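PDB 2Z69: DNR protein from Pseudomonas aeruginosa, which probably acts as a DNA-binding transcription regulator in nitric oxide sensing and is represented here by its sensor domain. Local coordinates for residues 9-14 and 30-35; 20-25 and 127-132; 44-49 and 85-90; 54-59 and 117-122. One frame throughout, in Å; residues are numbered along the deposited sequence.

Interaction 1: 9-14 and 30-35; sequences VHQQLL and ELLASS
Of the two flat groups of helix 6-14 beside Leu32, the Gln11 amide meets it through its oxygen, while the His10 ring is turned elsewhere. Gln11 OE1 lies 3.4 Å from Leu32 CD1, an ordinary van der Waals contact. The His10 ring makes an edge-to-face pair with Phe112 of strand 109-115, but its CB stays beside the leucine, 4.1 Å from Leu32 CD1. The Gln11 chain is bent at its second torsion (chi2 118°). CG, CD and OE1 therefore all pass close to the same methyl.

Leu14, one turn further along than His10, reaches toward Leu32 tip to tip. Its CD1 comes 3.5 Å from Leu32 CD2. The two methyls of Leu32 thus have different main neighbours: CD1 takes Gln11, and CD2 takes Leu14. His10 CB touches both. No hydrogen bond crosses between the two segments, whose nearest CA atoms, Gln11 and Leu32, are 8.0 Å apart.

The carbonyl of Leu32 is engaged within its own segment. Leu32 O accepts from Ser35 OG at 2.9 Å, with the donor tilted 19° from the carbonyl plane, and from Ser35 N at 3.1 Å. Leu14 also rests on Phe114 and Leu32 on Phe112. Packing of two N-terminal helices on one another and on the outside of a beta barrel fits the sensor domain of CRP/FNR-type regulators.

Interaction 2: 20-25 and 127-132; sequences FEPLSP and TPLALA
Pro22 and Leu129 bring their CA atoms to 5.6 Å where a type I turn, Phe20 to Leu23, meets the first turns of helix 127-140. The turn is closed by Leu23 N bonding to Phe20 O at 3.2 Å.

Pro22 and Leu23 both touch Leu129. Its CG stands opposite the backbone N (chi1 -174°), which carries the two methyls out from the helix toward the turn. The Pro22 ring crosses the Leu129 side chain at about a right angle. Pro22 CG lies 3.7 Å from Leu129 CD1, and Pro22 CB lies 4.1 Å from Leu129 CB. The Leu23 side chain crosses that of Leu129 at a slant, with Leu23 CD2 3.7 Å from Leu129 CD2. The branches are therefore shared out: CD1 serves the proline and CD2 the leucine. Pro22 CB also grazes Pro128 CB at 4.5 Å, on the more exposed side. No hydrogen bond crosses.

Helix 127-140 is the dimerisation helix of this CRP-like sensor domain. Thr127 OG1 is hydrogen-bonded to Thr127 OG1 of the second subunit, and Ala130 packs on Ala130 of that subunit. Within its own chain, Leu129 touches Tyr119 and Leu123 of helix 116-123, and Leu23 packs on Leu31. At the far end of the turn segment, Ser24 is the N-cap of helix 25-33, its OG bonded to Gln27 N.

Interaction 3: 44-49 and 85-90; sequences AYVFRQ and NTFAEA
Val46 and Phe47 are consecutive, yet both side chains start toward the same partner segment. This fits a classic beta bulge, in which the two residues together face Ala103 of strand 102-105. The isopropyl group of Val46 and the ring of Phe47 are placed side by side against Phe87.

Val46 and Phe87 come at each other from opposite directions, and Val46 meets the edge of the ring. Val46 CG1 is 4.0 Å from Phe87 CZ, and Val46 CG2 is 4.1 Å from the same atom. Phe47 comes to the next part of that rim. Its CE1 lies in the plane of the Phe87 ring, 3.7 Å from Phe87 CE2. The two phenylalanine side chains run in opposite directions and slide past each other. In Phe47, CG sits between the backbone N and the carbonyl carbon (chi1 52°), which turns the ring so that CE1 meets the Phe87 edge.

Phe47 also touches Ala88 through CE1 and CZ. Phe47 CE1 is 3.8 Å from Ala88 CB, and Phe47 CZ is 3.9 Å from it. Ala88 has a left-handed backbone (phi 75°) and follows directly on strand 86-87. The contact is buried and wholly apolar.

In the cyclic nucleotide-binding, cupin-type barrel, strand 45-47 borders one sheet and strand 86-87 borders the other, so this contact joins the sheets through the interior. Phe47 also stacks on Tyr99 and packs on Leu151 of the second subunit. Phe87 has Tyr57 of strand 55-59 beside it, with Val64 and Ile66 of strand 63-69 closing in from the other sheet.

Interaction 4: 54-59 and 117-122; sequences HAFYYL and KAYLRQ
Phe56 and Tyr119 form a T-shaped pair, with the edge of Phe56 directed at a face of Tyr119. It joins strand 55-59 of the cyclic nucleotide-binding barrel to helix 116-123, which follows the barrel's last strand. The ring centroids are 5.2 Å apart and the planes stand at 77°.

Phe56 leads with two edge atoms. CZ sits over the Tyr119 face, near the base of the ring: Phe56 CZ is 3.8 Å from Tyr119 CD1 and 3.9 Å from Tyr119 CG. CE1 meets the stem of the tyrosine. Tyr119 CB lies near the plane of the Phe56 ring, so from the phenylalanine side the whole meeting is at the edge. The two side chains cross at about a right angle. In Tyr119, CG is trans to the backbone N (chi1 -176°), which extends the ring from the helix toward the strand.

Both residues are buried. Phe114, Phe20 and Met92 also touch Phe56, while Leu31, Leu129, Leu133 and Met92 pack round Tyr119. The phenol oxygen has a partner of its own: Tyr119 OH is hydrogen-bonded to Leu19 O, which would limit how the ring can shift. On the helix, Gln122 NE2 makes a weak hydrogen bond back to Ala118 O at 3.4 Å. The closest approach between the two segments is that of Phe56 CE1 to Tyr119 CB, 3.7 Å.

In the fold
Interaction 4 touches all three others. Its strand 55-59 is hydrogen-bonded to strand 86-87 of interaction 3, with Phe87 N 3.0 Å from Tyr57 O. The Tyr119 side chain touches residues of both interactions 1 and 2: Leu31 CD2 is 3.7 Å from Tyr119 CD1, and Leu129 CD1 is 3.4 Å from Tyr119 OH. Phe20, from segment 20-25, touches Leu31, Phe56 and Thr86 and so links interaction 2 to the other three. Interactions 1 and 3 do not meet; their nearest atoms are about 6 Å apart. The centres of interactions 2 and 3 are about 22 Å apart, yet both reach the second subunit. Barrel, N-terminal helices and dimerisation helix are thus in continuous contact.

Interaction 1: 9-14 and 30-35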
loop_
_atom_site.group_PDB
_atom_site.type_symbol
_atom_site.label_atom_id
_atom_site.label_comp_id
_atom_site.label_asym_id
_atom_site.label_seq_id
_atom_site.Cartn_x
_atom_site.Cartn_y
_atom_site.Cartn_z
ATOM N N VAL B 9 4.399 29.314 -10.478
ATOM C CA VAL B 9 5.682 28.948 -9.846
ATOM C C VAL B 9 5.577 27.787 -8.828
ATOM O O VAL B 9 6.457 26.924 -8.791
ATOM C CB VAL B 9 6.483 30.201 -9.303
ATOM C CG1 VAL B 9 5.548 31.332 -8.861
ATOM C CG2 VAL B 9 7.471 29.821 -8.181
ATOM N N HIS B 10 4.512 27.744 -8.031
ATOM C CA HIS B 10 4.362 26.646 -7.058
ATOM C C HIS B 10 3.991 25.325 -7.737
ATOM O O HIS B 10 4.544 24.281 -7.402
ATOM C CB HIS B 10 3.360 26.969 -5.951
ATOM C CG HIS B 10 3.687 28.197 -5.160
ATOM N ND1 HIS B 10 2.742 28.859 -4.407
ATOM C CD2 HIS B 10 4.840 28.897 -5.017
ATOM C CE1 HIS B 10 3.297 29.910 -3.832
ATOM N NE2 HIS B 10 4.570 29.956 -4.186
ATOM N N GLN B 11 3.060 25.366 -8.695
ATOM C CA GLN B 11 2.795 24.181 -9.517
ATOM C C GLN B 11 4.120 23.664 -10.092
ATOM O O GLN B 11 4.412 22.481 -9.991
ATOM C CB GLN B 11 1.758 24.452 -10.625
ATOM C CG GLN B 11 0.294 24.127 -10.223
ATOM C CD GLN B 11 -0.667 25.339 -10.229
ATOM O OE1 GLN B 11 -1.085 25.829 -9.172
ATOM N NE2 GLN B 11 -1.025 25.805 -11.424
ATOM N N GLN B 12 4.937 24.576 -10.621
ATOM C CA GLN B 12 6.226 24.253 -11.244
ATOM C C GLN B 12 7.218 23.456 -10.379
ATOM O O GLN B 12 7.767 22.454 -10.848
ATOM C CB GLN B 12 6.886 25.530 -11.760
ATOM C CG GLN B 12 8.090 25.299 -12.663
ATOM C CD GLN B 12 8.336 26.462 -13.602
ATOM O OE1 GLN B 12 7.402 26.993 -14.211
ATOM N NE2 GLN B 12 9.599 26.859 -13.738
ATOM N N LEU B 13 7.453 23.888 -9.137
ATOM C CA LEU B 13 8.410 23.184 -8.256
ATOM C C LEU B 13 7.821 21.892 -7.663
ATOM O O LEU B 13 8.514 20.890 -7.514
ATOM C CB LEU B 13 9.032 24.121 -7.193
ATOM C CG LEU B 13 8.496 24.351 -5.772
ATOM C CD1 LEU B 13 9.531 25.072 -4.916
ATOM C CD2 LEU B 13 7.190 25.117 -5.762
ATOM N N LEU B 14 6.525 21.907 -7.383
ATOM C CA LEU B 14 5.832 20.731 -6.871
ATOM C C LEU B 14 5.678 19.604 -7.865
ATOM O O LEU B 14 5.637 18.432 -7.463
ATOM C CB LEU B 14 4.453 21.111 -6.354
ATOM C CG LEU B 14 4.531 21.929 -5.079
ATOM C CD1 LEU B 14 3.127 22.263 -4.615
ATOM C CD2 LEU B 14 5.241 21.098 -4.032
ATOM N N GLU B 30 -5.852 22.334 -7.107
ATOM C CA GLU B 30 -6.846 22.117 -6.052
ATOM C C GLU B 30 -6.184 21.782 -4.708
ATOM O O GLU B 30 -6.648 22.209 -3.648
ATOM C CB GLU B 30 -7.843 21.028 -6.469
ATOM C CG GLU B 30 -9.049 20.873 -5.529
ATOM C CD GLU B 30 -10.113 19.896 -6.030
ATOM O OE1 GLU B 30 -10.098 19.517 -7.225
ATOM O OE2 GLU B 30 -10.987 19.512 -5.222
ATOM N N LEU B 31 -5.083 21.037 -4.781
ATOM C CA LEU B 31 -4.285 20.654 -3.612
ATOM C C LEU B 31 -3.603 21.861 -2.970
ATOM O O LEU B 31 -3.692 22.047 -1.746
ATOM C CB LEU B 31 -3.253 19.576 -4.006
ATOM C CG LEU B 31 -2.423 18.874 -2.925
ATOM C CD1 LEU B 31 -3.300 18.293 -1.809
ATOM C CD2 LEU B 31 -1.560 17.797 -3.545
ATOM N N LEU B 32 -2.924 22.659 -3.802
ATOM C CA LEU B 32 -2.398 23.973 -3.395
ATOM C C LEU B 32 -3.445 24.908 -2.791
ATOM O O LEU B 32 -3.174 25.591 -1.812
ATOM C CB LEU B 32 -1.689 24.680 -4.559
ATOM C CG LEU B 32 -0.273 24.176 -4.842
ATOM C CD1 LEU B 32 0.135 24.529 -6.249
ATOM C CD2 LEU B 32 0.718 24.746 -3.822
ATOM N N ALA B 33 -4.634 24.928 -3.380
ATOM C CA ALA B 33 -5.718 25.797 -2.911
ATOM C C ALA B 33 -6.118 25.530 -1.446
ATOM O O ALA B 33 -6.474 26.459 -0.711
ATOM C CB ALA B 33 -6.939 25.685 -3.853
ATOM N N SER B 34 -6.046 24.270 -1.027
ATOM C CA SER B 34 -6.360 23.887 0.355
ATOM C C SER B 34 -5.126 23.819 1.284
ATOM O O SER B 34 -5.252 23.523 2.481
ATOM C CB SER B 34 -7.087 22.542 0.376
ATOM O OG SER B 34 -7.585 22.259 1.674
ATOM N N SER B 35 -3.942 24.089 0.751
ATOM C CA SER B 35 -2.744 24.080 1.595
ATOM C C SER B 35 -2.593 25.362 2.438
ATOM O O SER B 35 -3.219 26.363 2.158
ATOM C CB SER B 35 -1.482 23.819 0.757
ATOM O OG SER B 35 -1.090 24.965 0.034
#

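Interaction 2: 20-25 and 127-132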
loop_
_atom_site.group_PDB
_atom_site.type_symbol
_atom_site.label_atom_id
_atom_site.label_comp_id
_atom_site.label_asym_id
_atom_site.label_seq_id
_atom_site.Cartn_x
_atom_site.Cartn_y
_atom_site.Cartn_z
ATOM N N PHE B 20 3.432 14.436 -6.287
ATOM C CA PHE B 20 2.545 15.374 -6.957
ATOM C C PHE B 20 2.659 15.235 -8.464
ATOM O O PHE B 20 1.815 15.741 -9.190
ATOM C CB PHE B 20 2.852 16.828 -6.537
ATOM C CG PHE B 20 2.974 17.018 -5.057
ATOM C CD1 PHE B 20 4.219 16.969 -4.436
ATOM C CD2 PHE B 20 1.850 17.210 -4.280
ATOM C CE1 PHE B 20 4.338 17.138 -3.043
ATOM C CE2 PHE B 20 1.958 17.353 -2.902
ATOM C CZ PHE B 20 3.207 17.329 -2.287
ATOM N N GLU B 21 3.709 14.552 -8.919
ATOM C CA GLU B 21 3.967 14.340 -10.358
ATOM C C GLU B 21 2.790 13.727 -11.138
ATOM O O GLU B 21 2.376 14.288 -12.171
ATOM C CB GLU B 21 5.260 13.519 -10.558
ATOM C CG GLU B 21 5.340 12.713 -11.859
ATOM C CD GLU B 21 5.447 13.587 -13.088
ATOM O OE1 GLU B 21 5.895 14.747 -12.946
ATOM O OE2 GLU B 21 5.080 13.119 -14.193
ATOM N N PRO B 22 2.243 12.578 -10.667
ATOM C CA PRO B 22 1.175 11.932 -11.462
ATOM C C PRO B 22 -0.151 12.714 -11.475
ATOM O O PRO B 22 -1.068 12.371 -12.240
ATOM C CB PRO B 22 0.996 10.567 -10.780
ATOM C CG PRO B 22 2.176 10.419 -9.821
ATOM C CD PRO B 22 2.554 11.809 -9.447
ATOM N N LEU B 23 -0.234 13.756 -10.642
ATOM C CA LEU B 23 -1.386 14.645 -10.615
ATOM C C LEU B 23 -1.431 15.504 -11.864
ATOM O O LEU B 23 -0.384 15.925 -12.369
ATOM C CB LEU B 23 -1.342 15.545 -9.383
ATOM C CG LEU B 23 -1.538 14.870 -8.023
ATOM C CD1 LEU B 23 -1.467 15.905 -6.907
ATOM C CD2 LEU B 23 -2.862 14.136 -7.972
ATOM N N SER B 24 -2.648 15.742 -12.365
ATOM C CA SER B 24 -2.880 16.672 -13.460
ATOM C C SER B 24 -2.691 18.070 -12.903
ATOM O O SER B 24 -2.803 18.253 -11.693
ATOM C CB SER B 24 -4.307 16.533 -13.992
ATOM O OG SER B 24 -5.253 16.862 -12.986
ATOM N N PRO B 25 -2.382 19.055 -13.776
ATOM C CA PRO B 25 -2.403 20.485 -13.423
ATOM C C PRO B 25 -3.632 20.910 -12.603
ATOM O O PRO B 25 -3.499 21.661 -11.635
ATOM C CB PRO B 25 -2.410 21.170 -14.790
ATOM C CG PRO B 25 -1.625 20.239 -15.646
ATOM C CD PRO B 25 -1.911 18.842 -15.158
ATOM N N THR B 127 -5.757 6.879 -10.593
ATOM C CA THR B 127 -5.261 5.484 -10.503
ATOM C C THR B 127 -3.732 5.392 -10.552
ATOM O O THR B 127 -3.174 4.747 -9.697
ATOM C CB THR B 127 -5.859 4.549 -11.547
ATOM O OG1 THR B 127 -7.129 5.047 -11.947
ATOM C CG2 THR B 127 -6.025 3.145 -10.989
ATOM N N PRO B 128 -3.058 6.076 -11.512
ATOM C CA PRO B 128 -1.601 6.061 -11.549
ATOM C C PRO B 128 -0.982 6.417 -10.193
ATOM O O PRO B 128 -0.088 5.710 -9.733
ATOM C CB PRO B 128 -1.271 7.142 -12.587
ATOM C CG PRO B 128 -2.411 7.095 -13.532
ATOM C CD PRO B 128 -3.604 6.887 -12.623
ATOM N N LEU B 129 -1.470 7.479 -9.548
ATOM C CA LEU B 129 -0.965 7.870 -8.232
ATOM C C LEU B 129 -1.231 6.799 -7.181
ATOM O O LEU B 129 -0.339 6.480 -6.396
ATOM C CB LEU B 129 -1.525 9.233 -7.791
ATOM C CG LEU B 129 -0.985 9.848 -6.496
ATOM C CD1 LEU B 129 0.503 10.090 -6.566
ATOM C CD2 LEU B 129 -1.732 11.130 -6.122
ATOM N N ALA B 130 -2.442 6.251 -7.160
ATOM C CA ALA B 130 -2.763 5.160 -6.237
ATOM C C ALA B 130 -1.784 4.002 -6.391
ATOM O O ALA B 130 -1.235 3.524 -5.404
ATOM C CB ALA B 130 -4.191 4.695 -6.422
ATOM N N LEU B 131 -1.544 3.587 -7.638
ATOM C CA LEU B 131 -0.610 2.500 -7.951
ATOM C C LEU B 131 0.830 2.791 -7.549
ATOM O O LEU B 131 1.542 1.888 -7.099
ATOM C CB LEU B 131 -0.673 2.136 -9.449
ATOM C CG LEU B 131 -2.031 1.622 -9.953
ATOM C CD1 LEU B 131 -1.864 0.985 -11.323
ATOM C CD2 LEU B 131 -2.712 0.641 -8.961
ATOM N N ALA B 132 1.265 4.031 -7.756
ATOM C CA ALA B 132 2.591 4.469 -7.319
ATOM C C ALA B 132 2.772 4.331 -5.792
ATOM O O ALA B 132 3.797 3.824 -5.320
ATOM C CB ALA B 132 2.859 5.913 -7.770
#

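Interaction 3: 44-49 and 85-90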
loop_
_atom_site.group_PDB
_atom_site.type_symbol
_atom_site.label_atom_id
_atom_site.label_comp_id
_atom_site.label_asym_id
_atom_site.label_seq_id
_atom_site.Cartn_x
_atom_site.Cartn_y
_atom_site.Cartn_z
ATOM N N ALA B 44 11.857 25.916 15.922
ATOM C CA ALA B 44 10.393 25.890 16.049
ATOM C C ALA B 44 9.871 24.538 15.565
ATOM O O ALA B 44 10.487 23.933 14.696
ATOM C CB ALA B 44 9.756 27.039 15.227
ATOM N N TYR B 45 8.743 24.072 16.127
ATOM C CA TYR B 45 8.198 22.780 15.772
ATOM C C TYR B 45 7.294 22.821 14.563
ATOM O O TYR B 45 6.443 23.716 14.469
ATOM C CB TYR B 45 7.467 22.164 16.971
ATOM C CG TYR B 45 8.456 21.868 18.068
ATOM C CD1 TYR B 45 8.618 22.756 19.126
ATOM C CD2 TYR B 45 9.313 20.773 17.971
ATOM C CE1 TYR B 45 9.576 22.516 20.145
ATOM C CE2 TYR B 45 10.266 20.506 18.967
ATOM C CZ TYR B 45 10.393 21.382 20.046
ATOM O OH TYR B 45 11.334 21.155 21.000
ATOM N N VAL B 46 7.463 21.869 13.639
ATOM C CA VAL B 46 6.475 21.711 12.552
ATOM C C VAL B 46 5.256 20.939 13.137
ATOM O O VAL B 46 4.128 21.306 12.926
ATOM C CB VAL B 46 6.980 20.925 11.385
ATOM C CG1 VAL B 46 5.990 21.055 10.223
ATOM C CG2 VAL B 46 8.385 21.412 10.934
ATOM N N PHE B 47 5.528 19.853 13.864
ATOM C CA PHE B 47 4.513 19.177 14.645
ATOM C C PHE B 47 5.244 18.442 15.767
ATOM O O PHE B 47 6.484 18.292 15.708
ATOM C CB PHE B 47 3.692 18.220 13.784
ATOM C CG PHE B 47 4.524 17.235 12.958
ATOM C CD1 PHE B 47 4.690 17.426 11.610
ATOM C CD2 PHE B 47 5.067 16.080 13.539
ATOM C CE1 PHE B 47 5.424 16.454 10.820
ATOM C CE2 PHE B 47 5.782 15.156 12.789
ATOM C CZ PHE B 47 5.953 15.356 11.415
ATOM N N ARG B 48 4.489 18.086 16.803
ATOM C CA ARG B 48 5.002 17.370 17.978
ATOM C C ARG B 48 4.427 15.944 18.049
ATOM O O ARG B 48 3.289 15.716 17.661
ATOM C CB ARG B 48 4.684 18.135 19.276
ATOM C CG ARG B 48 5.174 19.608 19.261
ATOM C CD ARG B 48 4.562 20.420 20.448
ATOM N NE ARG B 48 5.043 21.816 20.400
ATOM C CZ ARG B 48 4.552 22.704 19.552
ATOM N NH1 ARG B 48 3.568 22.338 18.734
ATOM N NH2 ARG B 48 5.000 23.954 19.552
ATOM N N GLN B 49 5.231 15.002 18.543
ATOM C CA GLN B 49 4.804 13.646 18.677
ATOM C C GLN B 49 3.546 13.663 19.556
ATOM O O GLN B 49 3.508 14.373 20.545
ATOM C CB GLN B 49 5.911 12.790 19.294
ATOM C CG GLN B 49 5.426 11.336 19.719
ATOM C CD GLN B 49 6.571 10.436 20.115
ATOM O OE1 GLN B 49 7.745 10.771 19.893
ATOM N NE2 GLN B 49 6.245 9.269 20.699
ATOM N N ASN B 85 11.822 18.616 -0.472
ATOM C CA ASN B 85 11.441 17.253 -0.128
ATOM C C ASN B 85 10.253 17.278 0.771
ATOM O O ASN B 85 9.971 18.310 1.340
ATOM C CB ASN B 85 12.558 16.563 0.615
ATOM C CG ASN B 85 13.617 16.101 -0.299
ATOM O OD1 ASN B 85 13.460 15.094 -0.961
ATOM N ND2 ASN B 85 14.708 16.840 -0.363
ATOM N N THR B 86 9.543 16.151 0.849
ATOM C CA THR B 86 8.311 16.041 1.647
ATOM C C THR B 86 8.636 15.233 2.863
ATOM O O THR B 86 9.634 14.554 2.888
ATOM C CB THR B 86 7.134 15.339 0.898
ATOM O OG1 THR B 86 7.585 14.086 0.337
ATOM C CG2 THR B 86 6.588 16.248 -0.222
ATOM N N PHE B 87 7.787 15.335 3.879
ATOM C CA PHE B 87 7.884 14.492 5.038
ATOM C C PHE B 87 6.516 14.305 5.677
ATOM O O PHE B 87 5.605 15.100 5.457
ATOM C CB PHE B 87 8.951 15.021 6.041
ATOM C CG PHE B 87 8.681 16.417 6.590
ATOM C CD1 PHE B 87 9.207 17.554 5.954
ATOM C CD2 PHE B 87 8.005 16.573 7.787
ATOM C CE1 PHE B 87 9.018 18.815 6.496
ATOM C CE2 PHE B 87 7.805 17.814 8.340
ATOM C CZ PHE B 87 8.298 18.939 7.707
ATOM N N ALA B 88 6.375 13.226 6.442
ATOM C CA ALA B 88 5.120 12.890 7.123
ATOM C C ALA B 88 3.998 12.315 6.233
ATOM O O ALA B 88 2.893 12.071 6.723
ATOM C CB ALA B 88 4.608 14.111 7.976
ATOM N N GLU B 89 4.275 12.057 4.955
ATOM C CA GLU B 89 3.235 11.538 4.049
ATOM C C GLU B 89 2.850 10.094 4.404
ATOM O O GLU B 89 1.729 9.663 4.148
ATOM C CB GLU B 89 3.682 11.607 2.590
ATOM C CG GLU B 89 4.915 10.768 2.266
ATOM C CD GLU B 89 6.215 11.573 2.292
ATOM O OE1 GLU B 89 6.301 12.554 3.046
ATOM O OE2 GLU B 89 7.155 11.221 1.559
ATOM N N ALA B 90 3.776 9.376 5.033
ATOM C CA ALA B 90 3.514 8.032 5.510
ATOM C C ALA B 90 2.372 7.971 6.518
ATOM O O ALA B 90 1.834 6.899 6.759
ATOM C CB ALA B 90 4.781 7.404 6.103
#

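Interaction 4: 54-59 and 117-122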
loop_
_atom_site.group_PDB
_atom_site.type_symbol
_atom_site.label_atom_id
_atom_site.label_comp_id
_atom_site.label_asym_id
_atom_site.label_seq_id
_atom_site.Cartn_x
_atom_site.Cartn_y
_atom_site.Cartn_z
ATOM N N HIS B 54 -2.950 15.218 10.826
ATOM C CA HIS B 54 -3.887 15.503 9.722
ATOM C C HIS B 54 -3.214 16.027 8.445
ATOM O O HIS B 54 -3.882 16.226 7.451
ATOM C CB HIS B 54 -4.946 16.542 10.156
ATOM C CG HIS B 54 -5.822 16.088 11.275
ATOM N ND1 HIS B 54 -6.414 14.849 11.297
ATOM C CD2 HIS B 54 -6.234 16.724 12.398
ATOM C CE1 HIS B 54 -7.144 14.730 12.392
ATOM N NE2 HIS B 54 -7.055 15.855 13.074
ATOM N N ALA B 55 -1.908 16.256 8.461
ATOM C CA ALA B 55 -1.267 16.908 7.322
ATOM C C ALA B 55 0.131 16.375 7.076
ATOM O O ALA B 55 0.765 15.883 7.999
ATOM C CB ALA B 55 -1.211 18.395 7.553
ATOM N N PHE B 56 0.594 16.432 5.830
ATOM C CA PHE B 56 2.019 16.263 5.548
ATOM C C PHE B 56 2.560 17.566 4.942
ATOM O O PHE B 56 1.776 18.475 4.657
ATOM C CB PHE B 56 2.273 15.074 4.624
ATOM C CG PHE B 56 1.740 15.251 3.247
ATOM C CD1 PHE B 56 0.364 15.118 2.990
ATOM C CD2 PHE B 56 2.604 15.494 2.179
ATOM C CE1 PHE B 56 -0.140 15.264 1.705
ATOM C CE2 PHE B 56 2.110 15.653 0.881
ATOM C CZ PHE B 56 0.742 15.521 0.638
ATOM N N TYR B 57 3.881 17.626 4.754
ATOM C CA TYR B 57 4.593 18.864 4.491
ATOM C C TYR B 57 5.510 18.763 3.265
ATOM O O TYR B 57 6.122 17.736 3.011
ATOM C CB TYR B 57 5.409 19.265 5.712
ATOM C CG TYR B 57 4.508 19.612 6.862
ATOM C CD1 TYR B 57 3.930 18.616 7.658
ATOM C CD2 TYR B 57 4.163 20.941 7.099
ATOM C CE1 TYR B 57 3.032 18.963 8.698
ATOM C CE2 TYR B 57 3.273 21.280 8.092
ATOM C CZ TYR B 57 2.738 20.300 8.902
ATOM O OH TYR B 57 1.860 20.705 9.907
ATOM N N TYR B 58 5.546 19.838 2.484
ATOM C CA TYR B 58 6.617 20.027 1.523
ATOM C C TYR B 58 7.523 21.141 2.048
ATOM O O TYR B 58 7.043 22.227 2.414
ATOM C CB TYR B 58 6.029 20.401 0.183
ATOM C CG TYR B 58 7.043 20.690 -0.884
ATOM C CD1 TYR B 58 7.434 22.002 -1.127
ATOM C CD2 TYR B 58 7.610 19.668 -1.633
ATOM C CE1 TYR B 58 8.350 22.317 -2.091
ATOM C CE2 TYR B 58 8.549 19.970 -2.650
ATOM C CZ TYR B 58 8.901 21.309 -2.851
ATOM O OH TYR B 58 9.804 21.680 -3.774
ATOM N N LEU B 59 8.824 20.876 2.090
ATOM C CA LEU B 59 9.790 21.857 2.602
ATOM C C LEU B 59 10.281 22.751 1.455
ATOM O O LEU B 59 11.090 22.344 0.611
ATOM C CB LEU B 59 10.968 21.121 3.309
ATOM C CG LEU B 59 12.023 21.893 4.093
ATOM C CD1 LEU B 59 11.411 22.850 5.087
ATOM C CD2 LEU B 59 12.983 20.912 4.780
ATOM N N LYS B 117 -6.564 14.664 4.118
ATOM C CA LYS B 117 -7.887 14.515 3.504
ATOM C C LYS B 117 -7.998 15.045 2.050
ATOM O O LYS B 117 -8.628 14.423 1.211
ATOM C CB LYS B 117 -8.976 15.132 4.419
ATOM N N ALA B 118 -7.379 16.192 1.771
ATOM C CA ALA B 118 -7.389 16.752 0.419
ATOM C C ALA B 118 -6.523 15.954 -0.522
ATOM O O ALA B 118 -6.875 15.784 -1.654
ATOM C CB ALA B 118 -6.933 18.212 0.420
ATOM N N TYR B 119 -5.373 15.482 -0.072
ATOM C CA TYR B 119 -4.520 14.678 -0.950
ATOM C C TYR B 119 -5.251 13.377 -1.340
ATOM O O TYR B 119 -5.326 13.014 -2.530
ATOM C CB TYR B 119 -3.155 14.418 -0.295
ATOM C CG TYR B 119 -2.160 13.674 -1.164
ATOM C CD1 TYR B 119 -1.467 14.317 -2.186
ATOM C CD2 TYR B 119 -1.927 12.320 -0.970
ATOM C CE1 TYR B 119 -0.542 13.617 -2.976
ATOM C CE2 TYR B 119 -1.026 11.622 -1.759
ATOM C CZ TYR B 119 -0.329 12.279 -2.747
ATOM O OH TYR B 119 0.563 11.557 -3.504
ATOM N N LEU B 120 -5.844 12.724 -0.339
ATOM C CA LEU B 120 -6.528 11.463 -0.540
ATOM C C LEU B 120 -7.768 11.623 -1.423
ATOM O O LEU B 120 -8.183 10.686 -2.098
ATOM C CB LEU B 120 -6.887 10.819 0.812
ATOM C CG LEU B 120 -5.730 10.259 1.659
ATOM C CD1 LEU B 120 -6.170 9.984 3.102
ATOM C CD2 LEU B 120 -5.198 8.973 1.006
ATOM N N ARG B 121 -8.331 12.823 -1.443
ATOM C CA ARG B 121 -9.418 13.135 -2.351
ATOM C C ARG B 121 -8.970 13.088 -3.812
ATOM O O ARG B 121 -9.721 12.606 -4.671
ATOM C CB ARG B 121 -9.992 14.504 -2.015
ATOM C CG ARG B 121 -11.527 14.618 -2.133
ATOM C CD ARG B 121 -11.984 15.980 -1.574
ATOM N NE ARG B 121 -11.609 16.121 -0.176
ATOM C CZ ARG B 121 -11.201 17.251 0.399
ATOM N NH1 ARG B 121 -11.094 18.380 -0.304
ATOM N NH2 ARG B 121 -10.879 17.243 1.686
ATOM N N GLN B 122 -7.768 13.595 -4.095
ATOM C CA GLN B 122 -7.192 13.564 -5.463
ATOM C C GLN B 122 -6.891 12.139 -5.860
ATOM O O GLN B 122 -7.101 11.725 -7.003
ATOM C CB GLN B 122 -5.879 14.358 -5.560
ATOM C CG GLN B 122 -5.957 15.757 -5.046
ATOM C CD GLN B 122 -7.187 16.460 -5.546
ATOM O OE1 GLN B 122 -7.338 16.699 -6.749
ATOM N NE2 GLN B 122 -8.096 16.779 -4.625
#